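Long-range contacts in thioesterase (Pseudomonas aeruginosa, PDB 2O5U), which probably hydrolyses fatty acyl-CoA thioesters as a hot-dog-fold enzyme of the 4-hydroxybenzoyl-CoA thioesterase family: residues 10-15 and 86-91; 17-22 and 41-46; 32-37 and 71-76; 90-95 and 130-135. All blocks are in the same frame, centred on the assembly; numbering follows the deposited sequence.

Contact 1. Residues 10-15 and 86-91; sequences REQYLH and GLRVAR
H15 and L87 form an antiparallel hydrogen-bonded pair that lays the start of strand 15-19 along strand 83-92, and the tight packing begins at this pair. L87 N donates to H15 O at 2.8 Å. In return L87 O is gripped twice, by L14 N at 2.9 Å and by H15 N at 3.2 Å; two consecutive residues facing one partner make a classic beta bulge. G86 adds a CA-H...O contact to H15 O, and because it carries no side chain, CB of Y13 settles on its backbone, 3.8 Å from G86 CA, and the ring follows with CD2 near G86 C. R88 completes the close packing. In the conformer described, one of two deposited for this residue, it passes over the ring of buried Y13 with NH1 3.3 Å above one face and offset toward the rim. The same NH1 donates to Q12 O at 3.0 Å, a bent bond that reaches the carbonyl 57° out of its plane. The R88 chain is extended from CG to NE, which carries the guanidinium out to this point.

The solvent side is looser. The exposed side chain of L14 adds little more than CD1, 4.0 Å from R88 CB, and that of Q12 only brings CB near R88 NH1, its OE1 being bonded to L9 N.

Strand 83-92 is held on its other edge by strand 96-105, through backbone bonds of G86 with A102 and R88 with E100. Y13 reaches A102 and A114, L87 packs on L101, and H15 meets Y48 of helix 34-53 edge-to-face.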
loop_
_atom_site.group_PDB
_atom_site.type_symbol
_atom_site.label_atom_id
_atom_site.label_comp_id
_atom_site.label_asym_id
_atom_site.label_seq_id
_atom_site.Cartn_x
_atom_site.Cartn_y
_atom_site.Cartn_z
ATOM N N ARG A 10 -23.985 4.316 13.819
ATOM C CA ARG A 10 -23.096 3.653 14.783
ATOM C C ARG A 10 -23.756 2.538 15.564
ATOM O O ARG A 10 -23.135 1.500 15.802
ATOM C CB ARG A 10 -22.667 4.663 15.832
ATOM C CG ARG A 10 -21.482 5.444 15.562
ATOM C CD ARG A 10 -21.196 6.157 16.847
ATOM N NE ARG A 10 -20.288 5.340 17.638
ATOM C CZ ARG A 10 -18.974 5.340 17.453
ATOM N NH1 ARG A 10 -18.448 6.132 16.515
ATOM N NH2 ARG A 10 -18.199 4.577 18.218
ATOM N N GLU A 11 -25.002 2.767 15.984
ATOM C CA GLU A 11 -25.705 1.811 16.862
ATOM C C GLU A 11 -26.069 0.521 16.145
ATOM O O GLU A 11 -26.337 -0.456 16.786
ATOM C CB GLU A 11 -26.922 2.436 17.568
ATOM C CG GLU A 11 -27.854 3.153 16.667
ATOM C CD GLU A 11 -27.667 4.687 16.644
ATOM O OE1 GLU A 11 -26.552 5.228 16.685
ATOM O OE2 GLU A 11 -28.709 5.368 16.571
ATOM N N GLN A 12 -26.004 0.509 14.814
ATOM C CA GLN A 12 -26.202 -0.726 14.034
ATOM C C GLN A 12 -24.990 -1.726 14.088
ATOM O O GLN A 12 -25.097 -2.848 13.571
ATOM C CB GLN A 12 -26.519 -0.386 12.550
ATOM C CG GLN A 12 -27.805 0.402 12.271
ATOM C CD GLN A 12 -27.873 0.928 10.809
ATOM O OE1 GLN A 12 -28.140 2.112 10.563
ATOM N NE2 GLN A 12 -27.644 0.039 9.846
ATOM N N TYR A 13 -23.872 -1.334 14.701
ATOM C CA TYR A 13 -22.616 -2.135 14.777
ATOM C C TYR A 13 -22.320 -2.486 16.220
ATOM O O TYR A 13 -22.671 -1.712 17.121
ATOM C CB TYR A 13 -21.439 -1.351 14.150
ATOM C CG TYR A 13 -21.763 -1.099 12.678
ATOM C CD1 TYR A 13 -22.482 0.019 12.293
ATOM C CD2 TYR A 13 -21.460 -2.048 11.715
ATOM C CE1 TYR A 13 -22.844 0.215 10.941
ATOM C CE2 TYR A 13 -21.820 -1.890 10.365
ATOM C CZ TYR A 13 -22.522 -0.768 9.991
ATOM O OH TYR A 13 -22.857 -0.617 8.670
ATOM N N LEU A 14 -21.662 -3.609 16.453
ATOM C CA LEU A 14 -21.542 -4.160 17.824
ATOM C C LEU A 14 -20.159 -4.012 18.499
ATOM O O LEU A 14 -20.034 -4.025 19.767
ATOM C CB LEU A 14 -21.980 -5.608 17.852
ATOM C CG LEU A 14 -23.496 -5.812 17.962
ATOM C CD1 LEU A 14 -24.288 -5.450 16.672
ATOM C CD2 LEU A 14 -23.789 -7.255 18.360
ATOM N N HIS A 15 -19.142 -3.873 17.669
ATOM C CA HIS A 15 -17.780 -3.778 18.108
ATOM C C HIS A 15 -17.065 -2.680 17.309
ATOM O O HIS A 15 -17.221 -2.614 16.079
ATOM C CB HIS A 15 -17.085 -5.103 17.852
ATOM C CG HIS A 15 -15.604 -5.073 18.096
ATOM N ND1 HIS A 15 -15.053 -5.168 19.359
ATOM C CD2 HIS A 15 -14.562 -4.970 17.240
ATOM C CE1 HIS A 15 -13.738 -5.117 19.266
ATOM N NE2 HIS A 15 -13.417 -4.991 17.991
ATOM N N GLY A 86 -16.725 0.199 12.808
ATOM C CA GLY A 86 -17.782 -0.652 13.402
ATOM C C GLY A 86 -17.903 -1.973 12.670
ATOM O O GLY A 86 -17.785 -2.057 11.429
ATOM N N LEU A 87 -18.097 -3.015 13.449
ATOM C CA LEU A 87 -18.191 -4.358 12.957
ATOM C C LEU A 87 -19.409 -5.076 13.535
ATOM O O LEU A 87 -19.700 -4.944 14.742
ATOM C CB LEU A 87 -16.912 -5.091 13.350
ATOM C CG LEU A 87 -16.802 -6.597 13.045
ATOM C CD1 LEU A 87 -17.007 -6.934 11.548
ATOM C CD2 LEU A 87 -15.452 -7.119 13.547
ATOM N N ARG A 88 -20.164 -5.747 12.665
ATOM C CA ARG A 88 -21.102 -6.777 13.095
ATOM C C ARG A 88 -21.051 -7.962 12.115
ATOM O O ARG A 88 -20.596 -7.802 10.989
ATOM C CB ARG A 88 -22.512 -6.233 13.139
ATOM C CG ARG A 88 -23.032 -5.901 11.803
ATOM C CD ARG A 88 -24.535 -5.694 11.928
ATOM N NE ARG A 88 -25.178 -5.494 10.624
ATOM C CZ ARG A 88 -25.343 -4.306 10.037
ATOM N NH1 ARG A 88 -24.895 -3.201 10.604
ATOM N NH2 ARG A 88 -25.957 -4.223 8.872
ATOM N N VAL A 89 -21.552 -9.121 12.561
ATOM C CA VAL A 89 -21.661 -10.308 11.716
ATOM C C VAL A 89 -23.122 -10.334 11.294
ATOM O O VAL A 89 -24.030 -10.339 12.133
ATOM C CB VAL A 89 -21.238 -11.576 12.525
ATOM C CG1 VAL A 89 -21.882 -12.851 11.978
ATOM C CG2 VAL A 89 -19.662 -11.638 12.578
ATOM N N ALA A 90 -23.358 -10.350 9.993
ATOM C CA ALA A 90 -24.738 -10.411 9.458
ATOM C C ALA A 90 -25.195 -11.844 9.344
ATOM O O ALA A 90 -26.357 -12.131 9.530
ATOM C CB ALA A 90 -24.812 -9.753 8.068
ATOM N N ARG A 91 -24.304 -12.736 8.960
ATOM C CA ARG A 91 -24.623 -14.179 9.015
ATOM C C ARG A 91 -23.447 -15.060 9.321
ATOM O O ARG A 91 -22.303 -14.748 8.964
ATOM C CB ARG A 91 -25.401 -14.713 7.809
ATOM C CG ARG A 91 -24.892 -14.403 6.463
ATOM C CD ARG A 91 -25.199 -15.582 5.469
ATOM N NE ARG A 91 -24.011 -15.652 4.615
ATOM C CZ ARG A 91 -23.014 -16.531 4.759
ATOM N NH1 ARG A 91 -23.081 -17.526 5.657
ATOM N NH2 ARG A 91 -21.965 -16.428 3.959
HETATM O O HOH W 1 -25.919 -1.993 7.727
#

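Contact 2. Residues 17-22 and 41-46; sequences QPISTR and FDTAVN
Apolar packing joins I19 to T43, the terminal methyl of one meeting the methyl branch of the other: I19 CD1 lies 3.9 Å from T43 CG2 and nearly as close to T43 CB. I19 gets there by a stretched CG1 arm (chi2 -171°) that carries CD1 away from the strand to the helix surface.

The contact joins the central helix of the hot-dog fold to the curved antiparallel sheet that wraps it. Strand 17-19 and helix segment 41-46 run at 139° to each other, with axes 9.6 Å apart at closest approach. F41, A44 and V45 of the same helix also pack on L101 of strand 96-105.

The polar approach is made by Q17, two residues before I19 and also directed at the helix. Its chain runs out with CG opposite the backbone N (chi1 -175°) and sets OE1 against the helix backbone, 3.4 Å from A44 CA. A single water lies between Q17 OE1 and A44 O; which of its possible bonds it makes is doubtful. Inside the helix, D42 O accepts from both the backbone N and the side-chain ND2 of N46, which reach it from opposite faces of its carbonyl plane; the bond from N46 ND2 to D42 O measures 2.8 Å.

Bonds to other chains surround these contacts. T43 OG1, already bonded to A39 O one turn back, also pairs with W23 N of the second subunit, R22 forms a salt bridge with D25 of that chain, and D42 OD1 is bonded to N34 of the third subunit.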
loop_
_atom_site.group_PDB
_atom_site.type_symbol
_atom_site.label_atom_id
_atom_site.label_comp_id
_atom_site.label_asym_id
_atom_site.label_seq_id
_atom_site.Cartn_x
_atom_site.Cartn_y
_atom_site.Cartn_z
ATOM N N GLN A 17 -13.284 -0.432 16.539
ATOM C CA GLN A 17 -11.837 -0.404 16.655
ATOM C C GLN A 17 -11.276 0.811 15.993
ATOM O O GLN A 17 -11.500 1.015 14.803
ATOM C CB GLN A 17 -11.205 -1.619 15.998
ATOM C CG GLN A 17 -9.695 -1.663 16.228
ATOM C CD GLN A 17 -9.002 -2.595 15.285
ATOM O OE1 GLN A 17 -9.599 -3.550 14.815
ATOM N NE2 GLN A 17 -7.719 -2.350 15.035
ATOM N N PRO A 18 -10.479 1.556 16.742
ATOM C CA PRO A 18 -9.797 2.669 16.143
ATOM C C PRO A 18 -8.691 2.146 15.224
ATOM O O PRO A 18 -8.071 1.092 15.485
ATOM C CB PRO A 18 -9.240 3.408 17.372
ATOM C CG PRO A 18 -9.015 2.333 18.353
ATOM C CD PRO A 18 -10.133 1.400 18.170
ATOM N N ILE A 19 -8.453 2.861 14.128
ATOM C CA ILE A 19 -7.343 2.582 13.213
ATOM C C ILE A 19 -6.718 3.918 12.903
ATOM O O ILE A 19 -7.398 4.789 12.448
ATOM C CB ILE A 19 -7.803 1.930 11.895
ATOM C CG1 ILE A 19 -8.474 0.553 12.188
ATOM C CG2 ILE A 19 -6.636 1.771 10.932
ATOM C CD1 ILE A 19 -8.790 -0.299 10.973
ATOM N N SER A 20 -5.429 4.077 13.180
ATOM C CA SER A 20 -4.781 5.324 12.839
ATOM C C SER A 20 -4.585 5.424 11.328
ATOM O O SER A 20 -4.253 4.438 10.653
ATOM C CB SER A 20 -3.453 5.468 13.590
ATOM O OG SER A 20 -2.613 4.342 13.386
ATOM N N THR A 21 -4.777 6.635 10.807
ATOM C CA THR A 21 -4.516 6.890 9.395
ATOM C C THR A 21 -2.998 7.125 9.145
ATOM O O THR A 21 -2.242 7.524 10.066
ATOM C CB THR A 21 -5.343 8.049 8.850
ATOM O OG1 THR A 21 -5.179 9.146 9.760
ATOM C CG2 THR A 21 -6.846 7.619 8.753
ATOM N N ARG A 22 -2.564 6.833 7.905
ATOM C CA ARG A 22 -1.172 6.926 7.536
ATOM C C ARG A 22 -1.063 7.919 6.411
ATOM O O ARG A 22 -2.062 8.206 5.728
ATOM C CB ARG A 22 -0.585 5.582 7.084
ATOM C CG ARG A 22 -0.524 4.493 8.231
ATOM C CD ARG A 22 -0.158 3.128 7.631
ATOM N NE ARG A 22 -0.294 2.139 8.688
ATOM C CZ ARG A 22 0.026 0.861 8.565
ATOM N NH1 ARG A 22 0.553 0.433 7.420
ATOM N NH2 ARG A 22 -0.182 0.017 9.589
ATOM N N PHE A 41 -11.298 -2.772 6.558
ATOM C CA PHE A 41 -12.243 -3.901 6.814
ATOM C C PHE A 41 -11.420 -5.177 7.249
ATOM O O PHE A 41 -11.754 -5.873 8.215
ATOM C CB PHE A 41 -12.954 -4.287 5.536
ATOM C CG PHE A 41 -14.016 -3.301 5.031
ATOM C CD1 PHE A 41 -14.285 -2.091 5.665
ATOM C CD2 PHE A 41 -14.790 -3.663 3.920
ATOM C CE1 PHE A 41 -15.291 -1.224 5.171
ATOM C CE2 PHE A 41 -15.806 -2.817 3.431
ATOM C CZ PHE A 41 -16.050 -1.595 4.049
ATOM N N ASP A 42 -10.368 -5.471 6.502
ATOM C CA ASP A 42 -9.508 -6.634 6.728
ATOM C C ASP A 42 -8.852 -6.583 8.090
ATOM O O ASP A 42 -8.739 -7.629 8.806
ATOM C CB ASP A 42 -8.345 -6.662 5.691
ATOM C CG ASP A 42 -8.669 -7.456 4.459
ATOM O OD1 ASP A 42 -9.881 -7.619 4.167
ATOM O OD2 ASP A 42 -7.717 -7.931 3.800
ATOM N N THR A 43 -8.368 -5.386 8.426
ATOM C CA THR A 43 -7.751 -5.120 9.718
ATOM C C THR A 43 -8.702 -5.278 10.882
ATOM O O THR A 43 -8.378 -5.960 11.837
ATOM C CB THR A 43 -7.054 -3.717 9.722
ATOM O OG1 THR A 43 -6.085 -3.771 8.686
ATOM C CG2 THR A 43 -6.387 -3.417 11.089
ATOM N N ALA A 44 -9.866 -4.641 10.795
ATOM C CA ALA A 44 -10.860 -4.651 11.872
ATOM C C ALA A 44 -11.287 -6.099 12.146
ATOM O O ALA A 44 -11.386 -6.521 13.319
ATOM C CB ALA A 44 -12.095 -3.825 11.435
ATOM N N VAL A 45 -11.581 -6.832 11.081
ATOM C CA VAL A 45 -12.078 -8.221 11.231
ATOM C C VAL A 45 -10.971 -9.110 11.805
ATOM O O VAL A 45 -11.161 -9.815 12.789
ATOM C CB VAL A 45 -12.647 -8.795 9.905
ATOM C CG1 VAL A 45 -12.870 -10.330 10.007
ATOM C CG2 VAL A 45 -13.981 -8.161 9.559
ATOM N N ASN A 46 -9.792 -9.059 11.209
ATOM C CA ASN A 46 -8.740 -9.998 11.709
ATOM C C ASN A 46 -8.172 -9.693 13.087
ATOM O O ASN A 46 -7.802 -10.610 13.847
ATOM C CB ASN A 46 -7.682 -10.161 10.631
ATOM C CG ASN A 46 -8.181 -10.997 9.507
ATOM O OD1 ASN A 46 -8.363 -12.210 9.669
ATOM N ND2 ASN A 46 -8.374 -10.389 8.347
HETATM O O HOH W 2 -11.926 -4.558 15.016
#

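Contact 3. Residues 32-37 and 71-76; sequences VNNVTY and CDYFAP
Y73 reaches from the end of strand 62-73 to the first turn of helix 34-53, where its edge meets the face of Y37 and its hydroxyl finds the backbone of N34. From CB, which points at the helix, the ring is launched with CG opposite the carbonyl carbon (chi1 -56°). CD2 is the first ring atom to meet the helix: it stands 3.9 Å above the plane of the Y37 ring, over its centre. CE2 follows, 3.4 Å from Y37 CD1. This is a T-shaped (edge-to-face) pair, with centroids 5.1 Å apart and planes at 86°. On the other side of the ring CE1 runs past N34 CB, and CZ approaches that same carbon to 3.6 Å. At the tip, OH donates to N34 O over 2.6 Å, from 47° out of the carbonyl plane, and accepts from a water at 3.0 Å that also donates to N34 OD1. Behind the ring, C71 SG rests over one face.

Y37 reaches the loop after the strand through its hydroxyl, linked by a second water to A75 O. The helix start is capped by N33, whose OD1 accepts from V35 N. N33 and N34 each donate through ND2 to D42 of the third subunit, and C71 and D72 pair with a strand of that chain, so the sheet continues across the interface.

The Y73 hydroxyl donates to the main chain and accepts from water while the Y37 face holds the ring edge; together these should restrict both the position and the rotation of this ring, and N34 O, in the first helical turn, gains a side-chain donor from the strand.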
loop_
_atom_site.group_PDB
_atom_site.type_symbol
_atom_site.label_atom_id
_atom_site.label_comp_id
_atom_site.label_asym_id
_atom_site.label_seq_id
_atom_site.Cartn_x
_atom_site.Cartn_y
_atom_site.Cartn_z
ATOM N N VAL A 32 -8.617 9.961 1.813
ATOM C CA VAL A 32 -8.273 8.522 1.895
ATOM C C VAL A 32 -8.821 7.803 0.684
ATOM O O VAL A 32 -10.029 7.891 0.346
ATOM C CB VAL A 32 -8.802 7.877 3.207
ATOM C CG1 VAL A 32 -8.710 6.262 3.156
ATOM C CG2 VAL A 32 -8.063 8.472 4.422
ATOM N N ASN A 33 -7.922 7.087 0.011
ATOM C CA ASN A 33 -8.281 6.338 -1.207
ATOM C C ASN A 33 -9.336 5.230 -0.987
ATOM O O ASN A 33 -9.348 4.545 0.032
ATOM C CB ASN A 33 -7.013 5.808 -1.898
ATOM C CG ASN A 33 -7.315 5.134 -3.200
ATOM O OD1 ASN A 33 -7.391 3.909 -3.270
ATOM N ND2 ASN A 33 -7.506 5.934 -4.249
ATOM N N ASN A 34 -10.274 5.110 -1.914
ATOM C CA ASN A 34 -11.296 4.043 -1.822
ATOM C C ASN A 34 -10.775 2.617 -1.476
ATOM O O ASN A 34 -11.399 1.873 -0.718
ATOM C CB ASN A 34 -12.089 4.004 -3.147
ATOM C CG ASN A 34 -11.228 3.609 -4.359
ATOM O OD1 ASN A 34 -11.199 2.445 -4.771
ATOM N ND2 ASN A 34 -10.521 4.561 -4.908
ATOM N N VAL A 35 -9.619 2.250 -2.027
ATOM C CA VAL A 35 -8.998 0.918 -1.783
ATOM C C VAL A 35 -8.701 0.699 -0.277
ATOM O O VAL A 35 -8.884 -0.422 0.281
ATOM C CB VAL A 35 -7.734 0.750 -2.655
ATOM C CG1 VAL A 35 -6.966 -0.618 -2.301
ATOM C CG2 VAL A 35 -8.178 0.779 -4.147
ATOM N N THR A 36 -8.240 1.774 0.356
ATOM C CA THR A 36 -7.788 1.760 1.749
ATOM C C THR A 36 -8.877 1.295 2.684
ATOM O O THR A 36 -8.602 0.666 3.664
ATOM C CB THR A 36 -7.184 3.152 2.192
ATOM O OG1 THR A 36 -6.225 3.595 1.214
ATOM C CG2 THR A 36 -6.461 3.070 3.567
ATOM N N TYR A 37 -10.123 1.550 2.332
ATOM C CA TYR A 37 -11.231 1.167 3.181
ATOM C C TYR A 37 -11.294 -0.344 3.329
ATOM O O TYR A 37 -11.565 -0.866 4.412
ATOM C CB TYR A 37 -12.523 1.714 2.588
ATOM C CG TYR A 37 -12.713 3.208 2.828
ATOM C CD1 TYR A 37 -12.045 4.137 2.034
ATOM C CD2 TYR A 37 -13.532 3.667 3.859
ATOM C CE1 TYR A 37 -12.194 5.519 2.227
ATOM C CE2 TYR A 37 -13.716 5.050 4.070
ATOM C CZ TYR A 37 -13.063 5.961 3.254
ATOM O OH TYR A 37 -13.271 7.308 3.465
ATOM N N CYS A 71 -18.236 -2.051 -0.993
ATOM C CA CYS A 71 -18.252 -0.859 -0.145
ATOM C C CYS A 71 -19.032 0.258 -0.831
ATOM O O CYS A 71 -18.982 0.386 -2.053
ATOM C CB CYS A 71 -16.810 -0.338 0.094
ATOM S SG CYS A 71 -16.637 0.866 1.449
ATOM N N ASP A 72 -19.738 1.050 -0.034
ATOM C CA ASP A 72 -20.343 2.318 -0.497
ATOM C C ASP A 72 -19.658 3.423 0.243
ATOM O O ASP A 72 -19.435 3.330 1.444
ATOM C CB ASP A 72 -21.858 2.356 -0.195
ATOM C CG ASP A 72 -22.614 1.245 -0.923
ATOM O OD1 ASP A 72 -22.636 1.235 -2.167
ATOM O OD2 ASP A 72 -23.150 0.353 -0.234
ATOM N N TYR A 73 -19.324 4.485 -0.457
ATOM C CA TYR A 73 -18.604 5.620 0.132
ATOM C C TYR A 73 -19.527 6.832 0.175
ATOM O O TYR A 73 -19.967 7.301 -0.890
ATOM C CB TYR A 73 -17.401 5.927 -0.734
ATOM C CG TYR A 73 -16.481 4.728 -0.936
ATOM C CD1 TYR A 73 -16.693 3.808 -1.963
ATOM C CD2 TYR A 73 -15.408 4.520 -0.064
ATOM C CE1 TYR A 73 -15.839 2.650 -2.125
ATOM C CE2 TYR A 73 -14.538 3.424 -0.231
ATOM C CZ TYR A 73 -14.768 2.503 -1.238
ATOM O OH TYR A 73 -13.871 1.467 -1.344
ATOM N N PHE A 74 -19.821 7.318 1.387
ATOM C CA PHE A 74 -20.859 8.380 1.580
ATOM C C PHE A 74 -20.240 9.751 1.700
ATOM O O PHE A 74 -20.782 10.717 1.177
ATOM C CB PHE A 74 -21.732 8.089 2.816
ATOM C CG PHE A 74 -22.360 6.720 2.810
ATOM C CD1 PHE A 74 -21.938 5.744 3.698
ATOM C CD2 PHE A 74 -23.355 6.403 1.896
ATOM C CE1 PHE A 74 -22.518 4.432 3.660
ATOM C CE2 PHE A 74 -23.946 5.110 1.882
ATOM C CZ PHE A 74 -23.497 4.119 2.752
ATOM N N ALA A 75 -19.073 9.826 2.332
ATOM C CA ALA A 75 -18.361 11.073 2.494
ATOM C C ALA A 75 -16.881 10.842 2.783
ATOM O O ALA A 75 -16.563 9.925 3.534
ATOM C CB ALA A 75 -18.995 11.899 3.668
ATOM N N PRO A 76 -15.989 11.724 2.311
ATOM C CA PRO A 76 -14.534 11.475 2.515
ATOM C C PRO A 76 -14.009 11.664 3.944
ATOM O O PRO A 76 -14.591 12.402 4.750
ATOM C CB PRO A 76 -13.868 12.461 1.540
ATOM C CG PRO A 76 -14.812 13.536 1.309
ATOM C CD PRO A 76 -16.231 12.917 1.473
HETATM O O HOH W 3 -12.965 0.489 -4.050
HETATM O O HOH W 4 -15.738 7.465 2.175
#

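Contact 4. Residues 90-95 and 130-135; sequences ARLGNS and VAIPQE
I132 and N94 join the turn between strands 83-92 and 96-105, a beta-hairpin of the hot-dog sheet, to the loop that leads into the C-terminal helix 134-141. I132 N donates to N94 O at 2.8 Å with an N-H...O angle of 161°, and the side chain of I132 then bends back over the turn. Its CG1 stands opposite the carbonyl carbon (chi1 -64°), which carries the arm across N94 O and puts CD1 3.5 Å from G93 O. There it also meets L92: the two side chains cross obliquely and touch at their ends, I132 CD1 lying 3.8 Å from L92 CD1. L92 also packs on L140 and A141 of helix 134-141.

N94 comes from another direction. With CG placed opposite the backbone N (chi1 -169°), its amide swings alongside A131, and OD1 approaches A131 CB to 3.4 Å. A131 CA makes a CH...O contact with N94 O as well, so this carbonyl serves both I132 and its predecessor. R137 of the following helix adds further donors, to G93 O and N94 O, tying helix and turn together; P133 occupies the N-cap position just before that helix.

Both segments are also held to strand 113-123, S95 and V130 each bonding through the backbone to F121, and I132 packs on the same residue. No other subunit of the assembly touches either segment. S95 CB lies against the main chain of the facing loop, 3.1 Å from V130 O.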
loop_
_atom_site.group_PDB
_atom_site.type_symbol
_atom_site.label_atom_id
_atom_site.label_comp_id
_atom_site.label_asym_id
_atom_site.label_seq_id
_atom_site.Cartn_x
_atom_site.Cartn_y
_atom_site.Cartn_z
ATOM N N ALA A 90 -23.358 -10.350 9.993
ATOM C CA ALA A 90 -24.738 -10.411 9.458
ATOM C C ALA A 90 -25.195 -11.844 9.344
ATOM O O ALA A 90 -26.357 -12.131 9.530
ATOM C CB ALA A 90 -24.812 -9.753 8.068
ATOM N N ARG A 91 -24.304 -12.736 8.960
ATOM C CA ARG A 91 -24.623 -14.179 9.015
ATOM C C ARG A 91 -23.447 -15.060 9.321
ATOM O O ARG A 91 -22.303 -14.748 8.964
ATOM C CB ARG A 91 -25.401 -14.713 7.809
ATOM C CG ARG A 91 -24.892 -14.403 6.463
ATOM C CD ARG A 91 -25.199 -15.582 5.469
ATOM N NE ARG A 91 -24.011 -15.652 4.615
ATOM C CZ ARG A 91 -23.014 -16.531 4.759
ATOM N NH1 ARG A 91 -23.081 -17.526 5.657
ATOM N NH2 ARG A 91 -21.965 -16.428 3.959
ATOM N N LEU A 92 -23.735 -16.162 10.002
ATOM C CA LEU A 92 -22.692 -17.043 10.467
ATOM C C LEU A 92 -23.127 -18.457 10.131
ATOM O O LEU A 92 -24.170 -18.948 10.596
ATOM C CB LEU A 92 -22.450 -16.844 11.970
ATOM C CG LEU A 92 -21.508 -17.816 12.704
ATOM C CD1 LEU A 92 -20.113 -17.609 12.171
ATOM C CD2 LEU A 92 -21.528 -17.542 14.200
ATOM N N GLY A 93 -22.370 -19.069 9.246
ATOM C CA GLY A 93 -22.734 -20.360 8.749
ATOM C C GLY A 93 -21.692 -21.331 9.248
ATOM O O GLY A 93 -20.884 -20.997 10.111
ATOM N N ASN A 94 -21.724 -22.521 8.677
ATOM C CA ASN A 94 -20.825 -23.608 9.082
ATOM C C ASN A 94 -19.378 -23.274 8.698
ATOM O O ASN A 94 -18.466 -23.346 9.559
ATOM C CB ASN A 94 -21.259 -24.916 8.414
ATOM C CG ASN A 94 -20.548 -26.140 9.000
ATOM O OD1 ASN A 94 -20.354 -26.230 10.209
ATOM N ND2 ASN A 94 -20.164 -27.083 8.140
ATOM N N SER A 95 -19.172 -22.918 7.421
ATOM C CA SER A 95 -17.822 -22.590 6.928
ATOM C C SER A 95 -17.626 -21.136 6.489
ATOM O O SER A 95 -16.497 -20.728 6.230
ATOM C CB SER A 95 -17.379 -23.536 5.823
ATOM O OG SER A 95 -18.219 -23.467 4.684
ATOM N N VAL A 130 -13.487 -26.091 5.473
ATOM C CA VAL A 130 -13.655 -26.824 6.717
ATOM C C VAL A 130 -14.636 -25.992 7.499
ATOM O O VAL A 130 -14.910 -24.853 7.100
ATOM C CB VAL A 130 -12.342 -26.937 7.505
ATOM C CG1 VAL A 130 -11.478 -27.997 6.871
ATOM C CG2 VAL A 130 -11.632 -25.581 7.581
ATOM N N ALA A 131 -15.127 -26.494 8.619
ATOM C CA ALA A 131 -16.017 -25.630 9.401
ATOM C C ALA A 131 -15.199 -24.627 10.210
ATOM O O ALA A 131 -14.033 -24.892 10.625
ATOM C CB ALA A 131 -16.948 -26.404 10.265
ATOM N N ILE A 132 -15.801 -23.459 10.406
ATOM C CA ILE A 132 -15.216 -22.449 11.252
ATOM C C ILE A 132 -14.951 -23.088 12.638
ATOM O O ILE A 132 -15.867 -23.666 13.260
ATOM C CB ILE A 132 -16.196 -21.238 11.386
ATOM C CG1 ILE A 132 -16.401 -20.550 10.020
ATOM C CG2 ILE A 132 -15.734 -20.303 12.482
ATOM C CD1 ILE A 132 -17.668 -19.539 10.016
ATOM N N PRO A 133 -13.704 -23.012 13.107
ATOM C CA PRO A 133 -13.310 -23.554 14.404
ATOM C C PRO A 133 -14.149 -23.011 15.567
ATOM O O PRO A 133 -14.518 -21.814 15.539
ATOM C CB PRO A 133 -11.860 -23.090 14.540
ATOM C CG PRO A 133 -11.327 -23.079 13.079
ATOM C CD PRO A 133 -12.546 -22.500 12.341
ATOM N N GLN A 134 -14.402 -23.855 16.580
ATOM C CA GLN A 134 -15.327 -23.521 17.701
ATOM C C GLN A 134 -15.032 -22.186 18.425
ATOM O O GLN A 134 -15.928 -21.381 18.681
ATOM C CB GLN A 134 -15.442 -24.705 18.691
ATOM C CG GLN A 134 -16.614 -24.569 19.706
ATOM C CD GLN A 134 -17.994 -24.378 19.054
ATOM O OE1 GLN A 134 -18.440 -25.219 18.267
ATOM N NE2 GLN A 134 -18.684 -23.296 19.407
ATOM N N GLU A 135 -13.768 -21.962 18.753
ATOM C CA GLU A 135 -13.383 -20.743 19.450
ATOM C C GLU A 135 -13.626 -19.504 18.565
ATOM O O GLU A 135 -14.057 -18.486 19.053
ATOM C CB GLU A 135 -11.917 -20.850 19.950
ATOM C CG GLU A 135 -11.347 -19.588 20.638
ATOM C CD GLU A 135 -9.933 -19.798 21.277
ATOM O OE1 GLU A 135 -9.430 -18.859 21.927
ATOM O OE2 GLU A 135 -9.300 -20.885 21.159
#

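All four contacts reach one antiparallel sheet, the wrapper of the hot-dog fold, at different places. Contact 1 encloses contacts 2 and 3 along the chain; those two cross each other and share helix 34-53, touching where F41 CZ lies 3.6 Å from C71 SG. Contact 1 meets contact 2 as well, L87 CD1 packing on V45 CG2. Contact 4 begins on the strand where contact 1 ends, sharing A90 and R91, with centres about 17 Å apart. It lies about 28 Å, centre to centre, from contact 3, across the middle of the chain. Contacts 2 and 3 tie helix and sheet to neighbouring subunits, whereas contacts 1 and 4, untouched by other chains, hold strand 83-92 within its own.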